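Side-chain contacts in chitin deacetylase 1 (Bombyx mori, PDB 5ZNT), which uses a bound zinc ion to hydrolyse the N-acetamido groups of N-acetylglucosamine residues in chitin, yielding chitosan and acetate: residues Ala271-Leu274 with Lys275-Glu279; Pro313-Val316 with Thr317-Lys320. All blocks are in the same frame, centred on the assembly; numbering follows the deposited sequence.

In the fold
Each contact is local, within its own unbroken run of chain at one end of a short helix, but the ends are opposite. Contact 1 is the C-terminal end of helix 271-276, partly buried and close to the zinc site; contact 2 is the N-terminal start of helix 316-319, at the surface and away from the annotated sites. They share no helix, yet each is tied to the parallel sheet: contact 1 follows strand 265-270, and contact 2 packs on strand 298-300. In contact 1 an asparagine amide serves a carbonyl beside an indole; contact 2 relies on a capping box, a charged stack and two waters. Their centres are about 34 Å apart and their nearest atoms about 25 Å, so the two do not touch.

Contact 1: residues Ala271-Leu274 with Lys275-Glu279; sequences AAWL and KNNPE
Asn277 reaches back to the carbonyl of Trp273 at the C-terminal end of the short helix 271-276, which follows strand 265-270 of the parallel sheet in this carbohydrate esterase 4 catalytic domain. ND2 of Asn277 gives a hydrogen bond of 2.8 Å to Trp273 O, nearly straight at 172° and aimed at a carbonyl lone pair, with the oxygen close to the amide plane. CG of Asn277 lies anti to its own carbonyl carbon (chi1 -61°), a turn that brings the amide back over the last helical turn. The same ND2 sits over one face of the Trp273 indole, toward its rim and 4.2 Å from CD1, where the two side chains cross at about a right angle and their planes stand 54° apart. An alanine here would probably cost Trp273 O its short, straight bond and strip the amide from the indole face, with the weak bond from the backbone N remaining. The indole stacks on Phe280 and meets Phe246 edge-to-face. Before this end the helix is regular: Lys275 N bonds to Ala271 O at 2.8 Å, and Asn276 N to Ala272 O. Lys275 extends fully from the helix, and its NZ is hydrogen-bonded to Asn51 O, while Ala271 packs on Leu55 and Tyr56 of helix 53-59. The side chain of Ala272 is about 7 Å from that of the zinc ligand Asp46. On this flank the Asn276 side chain folds beside the Ala272 carbonyl, with CB of Ala272 4.1 Å from ND2 of Asn276.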
loop_
_atom_site.group_PDB
_atom_site.type_symbol
_atom_site.label_atom_id
_atom_site.label_comp_id
_atom_site.label_asym_id
_atom_site.label_seq_id
_atom_site.Cartn_x
_atom_site.Cartn_y
_atom_site.Cartn_z
ATOM N N ALA A 271 -6.155 10.231 3.254
ATOM C CA ALA A 271 -7.457 10.756 2.861
ATOM C C ALA A 271 -7.629 12.201 3.299
ATOM O O ALA A 271 -8.155 13.028 2.544
ATOM C CB ALA A 271 -8.568 9.900 3.461
ATOM N N ALA A 272 -7.192 12.528 4.517
ATOM C CA ALA A 272 -7.444 13.868 5.040
ATOM C C ALA A 272 -6.811 14.946 4.152
ATOM O O ALA A 272 -7.361 16.043 4.002
ATOM C CB ALA A 272 -6.918 13.965 6.476
ATOM N N TRP A 273 -5.642 14.653 3.571
ATOM C CA TRP A 273 -4.982 15.601 2.677
ATOM C C TRP A 273 -5.852 15.912 1.460
ATOM O O TRP A 273 -5.980 17.074 1.062
ATOM C CB TRP A 273 -3.623 15.040 2.263
ATOM C CG TRP A 273 -2.752 15.950 1.403
ATOM C CD1 TRP A 273 -1.875 16.919 1.842
ATOM C CD2 TRP A 273 -2.662 15.956 -0.032
ATOM N NE1 TRP A 273 -1.247 17.512 0.766
ATOM C CE2 TRP A 273 -1.713 16.949 -0.391
ATOM C CE3 TRP A 273 -3.283 15.214 -1.048
ATOM C CZ2 TRP A 273 -1.374 17.214 -1.720
ATOM C CZ3 TRP A 273 -2.949 15.482 -2.360
ATOM C CH2 TRP A 273 -2.003 16.479 -2.689
ATOM N N LEU A 274 -6.496 14.888 0.881
ATOM C CA LEU A 274 -7.431 15.121 -0.223
ATOM C C LEU A 274 -8.697 15.813 0.264
ATOM O O LEU A 274 -9.209 16.727 -0.391
ATOM C CB LEU A 274 -7.799 13.794 -0.900
ATOM C CG LEU A 274 -6.700 13.167 -1.743
ATOM C CD1 LEU A 274 -7.057 11.719 -2.146
ATOM C CD2 LEU A 274 -6.391 14.053 -2.991
ATOM N N LYS A 275 -9.226 15.383 1.403
ATOM C CA LYS A 275 -10.486 15.930 1.880
ATOM C C LYS A 275 -10.340 17.383 2.309
ATOM O O LYS A 275 -11.220 18.210 2.037
ATOM C CB LYS A 275 -11.024 15.082 3.028
ATOM C CG LYS A 275 -12.413 15.531 3.438
ATOM C CD LYS A 275 -13.047 14.582 4.400
ATOM C CE LYS A 275 -14.457 15.017 4.702
ATOM N NZ LYS A 275 -15.018 14.158 5.758
ATOM N N ASN A 276 -9.236 17.719 2.971
ATOM C CA ASN A 276 -9.095 19.067 3.500
ATOM C C ASN A 276 -8.706 20.076 2.434
ATOM O O ASN A 276 -8.731 21.282 2.702
ATOM C CB ASN A 276 -8.068 19.093 4.643
ATOM C CG ASN A 276 -8.495 18.231 5.840
ATOM O OD1 ASN A 276 -9.635 17.759 5.919
ATOM N ND2 ASN A 276 -7.583 18.027 6.769
ATOM N N ASN A 277 -8.357 19.617 1.234
ATOM C CA ASN A 277 -7.926 20.485 0.142
ATOM C C ASN A 277 -8.760 20.163 -1.092
ATOM O O ASN A 277 -8.292 19.458 -1.991
ATOM C CB ASN A 277 -6.440 20.300 -0.162
ATOM C CG ASN A 277 -5.532 20.640 1.023
ATOM O OD1 ASN A 277 -5.245 21.817 1.258
ATOM N ND2 ASN A 277 -5.038 19.608 1.743
ATOM N N PRO A 278 -9.998 20.650 -1.162
ATOM C CA PRO A 278 -10.839 20.358 -2.343
ATOM C C PRO A 278 -10.173 20.536 -3.713
ATOM O O PRO A 278 -10.470 19.744 -4.625
ATOM C CB PRO A 278 -12.018 21.322 -2.167
ATOM C CG PRO A 278 -12.164 21.450 -0.693
ATOM C CD PRO A 278 -10.758 21.362 -0.115
ATOM N N GLU A 279 -9.289 21.524 -3.906
ATOM C CA GLU A 279 -8.644 21.661 -5.214
ATOM C C GLU A 279 -7.704 20.494 -5.504
ATOM O O GLU A 279 -7.452 20.172 -6.672
ATOM C CB GLU A 279 -7.891 22.991 -5.315
ATOM C CG GLU A 279 -6.804 23.099 -4.269
ATOM C CD GLU A 279 -7.225 23.419 -2.825
ATOM O OE1 GLU A 279 -6.289 23.635 -1.956
ATOM O OE2 GLU A 279 -8.455 23.504 -2.460
#

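Contact 2: residues Pro313-Val316 with Thr317-Lys320; sequences PRTV and TEAK
Thr315 and Glu318 exchange bonds in both directions. The backbone N of Thr315 donates to Glu318 OE1 at 2.9 Å, close to straight at 166°, meeting the anti side of the oxygen and tilted out of the carboxylate plane. In return Glu318 N donates to Thr315 OG1 at 3.2 Å. The threonine hydroxyl is placed for this by chi1 of 71°, which sets OG1 between its own backbone N and carbonyl carbon, in front of the helix start. OE1 of Glu318 also receives a hydrogen bond from a water, 2.6 Å from it, that donates as well to Pro313 O, tying the carboxylate to the incoming loop.

The reciprocal pair is a capping box, with Thr315 as N-cap of the short, weakly bonded helix 316-319 that follows helix 303-311 near the surface. Arg314 lays its guanidinium against the carboxylate of this box. The two planes are only 8° apart and stacked, with Glu318 OE1 over the centre of the guanidinium, while NH2 of Arg314 lies 3.6 Å from Glu318 OE2 in a salt bridge. OE2 sits off the guanidinium plane, so the attraction is electrostatic, without a directed hydrogen bond. Bends at chi2 and chi3 curl the arginine chain back over Glu318. At the guanidinium edge a second water accepts from NE of Arg314 and donates to Glu318 O.

Inside the helix, Ala319 N bonds to Thr315 O at 2.8 Å. CG2 of Thr315 rests 3.5 Å from Glu318 OE1. Farther out, Pro313 packs on Pro28 and Leu31, Arg314 on Phe322 and Val316 on Asp297, and the buried methyl of Ala319 meets Tyr299 of strand 298-300.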
loop_
_atom_site.group_PDB
_atom_site.type_symbol
_atom_site.label_atom_id
_atom_site.label_comp_id
_atom_site.label_asym_id
_atom_site.label_seq_id
_atom_site.Cartn_x
_atom_site.Cartn_y
_atom_site.Cartn_z
ATOM N N PRO A 313 4.223 -12.037 -16.092
ATOM C CA PRO A 313 4.135 -10.774 -16.832
ATOM C C PRO A 313 3.272 -10.887 -18.087
ATOM O O PRO A 313 3.406 -11.817 -18.886
ATOM C CB PRO A 313 5.600 -10.460 -17.150
ATOM C CG PRO A 313 6.359 -11.137 -16.046
ATOM C CD PRO A 313 5.617 -12.405 -15.791
ATOM N N ARG A 314 2.346 -9.940 -18.224
ATOM C CA ARG A 314 1.417 -9.876 -19.341
ATOM C C ARG A 314 1.647 -8.587 -20.112
ATOM O O ARG A 314 1.826 -7.521 -19.516
ATOM C CB ARG A 314 -0.043 -9.917 -18.868
ATOM C CG ARG A 314 -0.339 -10.935 -17.785
ATOM C CD ARG A 314 0.035 -12.331 -18.229
ATOM N NE ARG A 314 -0.736 -12.801 -19.375
ATOM C CZ ARG A 314 -0.281 -13.709 -20.235
ATOM N NH1 ARG A 314 0.942 -14.211 -20.068
ATOM N NH2 ARG A 314 -1.031 -14.098 -21.264
ATOM N N THR A 315 1.620 -8.682 -21.440
ATOM C CA THR A 315 1.684 -7.489 -22.263
ATOM C C THR A 315 0.381 -6.708 -22.149
ATOM O O THR A 315 -0.634 -7.207 -21.644
ATOM C CB THR A 315 1.911 -7.850 -23.734
ATOM O OG1 THR A 315 0.712 -8.443 -24.250
ATOM C CG2 THR A 315 3.076 -8.832 -23.888
ATOM N N VAL A 316 0.404 -5.475 -22.665
ATOM C CA VAL A 316 -0.810 -4.662 -22.683
ATOM C C VAL A 316 -1.956 -5.438 -23.306
ATOM O O VAL A 316 -3.090 -5.405 -22.810
ATOM C CB VAL A 316 -0.568 -3.340 -23.431
ATOM C CG1 VAL A 316 -1.883 -2.567 -23.593
ATOM C CG2 VAL A 316 0.497 -2.499 -22.728
ATOM N N THR A 317 -1.684 -6.160 -24.404
ATOM C CA THR A 317 -2.767 -6.877 -25.073
ATOM C C THR A 317 -3.288 -8.020 -24.212
ATOM O O THR A 317 -4.502 -8.216 -24.097
ATOM C CB THR A 317 -2.311 -7.403 -26.434
ATOM O OG1 THR A 317 -1.699 -6.341 -27.184
ATOM C CG2 THR A 317 -3.505 -7.910 -27.201
ATOM N N GLU A 318 -2.387 -8.774 -23.588
ATOM C CA GLU A 318 -2.819 -9.861 -22.725
ATOM C C GLU A 318 -3.476 -9.363 -21.439
ATOM O O GLU A 318 -4.272 -10.099 -20.840
ATOM C CB GLU A 318 -1.622 -10.750 -22.399
ATOM C CG GLU A 318 -0.985 -11.385 -23.639
ATOM C CD GLU A 318 0.399 -11.909 -23.358
ATOM O OE1 GLU A 318 1.051 -11.356 -22.447
ATOM O OE2 GLU A 318 0.834 -12.870 -24.032
ATOM N N ALA A 319 -3.165 -8.138 -21.003
ATOM C CA ALA A 319 -3.640 -7.680 -19.697
ATOM C C ALA A 319 -5.162 -7.625 -19.618
ATOM O O ALA A 319 -5.728 -7.794 -18.527
ATOM C CB ALA A 319 -3.041 -6.305 -19.383
ATOM N N LYS A 320 -5.837 -7.433 -20.756
ATOM C CA LYS A 320 -7.291 -7.300 -20.768
ATOM C C LYS A 320 -7.992 -8.526 -20.204
ATOM O O LYS A 320 -9.094 -8.408 -19.659
ATOM C CB LYS A 320 -7.788 -7.050 -22.192
ATOM C CG LYS A 320 -7.613 -5.625 -22.655
ATOM C CD LYS A 320 -8.060 -5.436 -24.108
ATOM C CE LYS A 320 -7.186 -6.262 -25.066
ATOM N NZ LYS A 320 -7.453 -5.985 -26.509
HETATM O O HOH W 1 3.487 -11.981 -21.740
HETATM O O HOH W 2 -3.478 -12.417 -19.530
#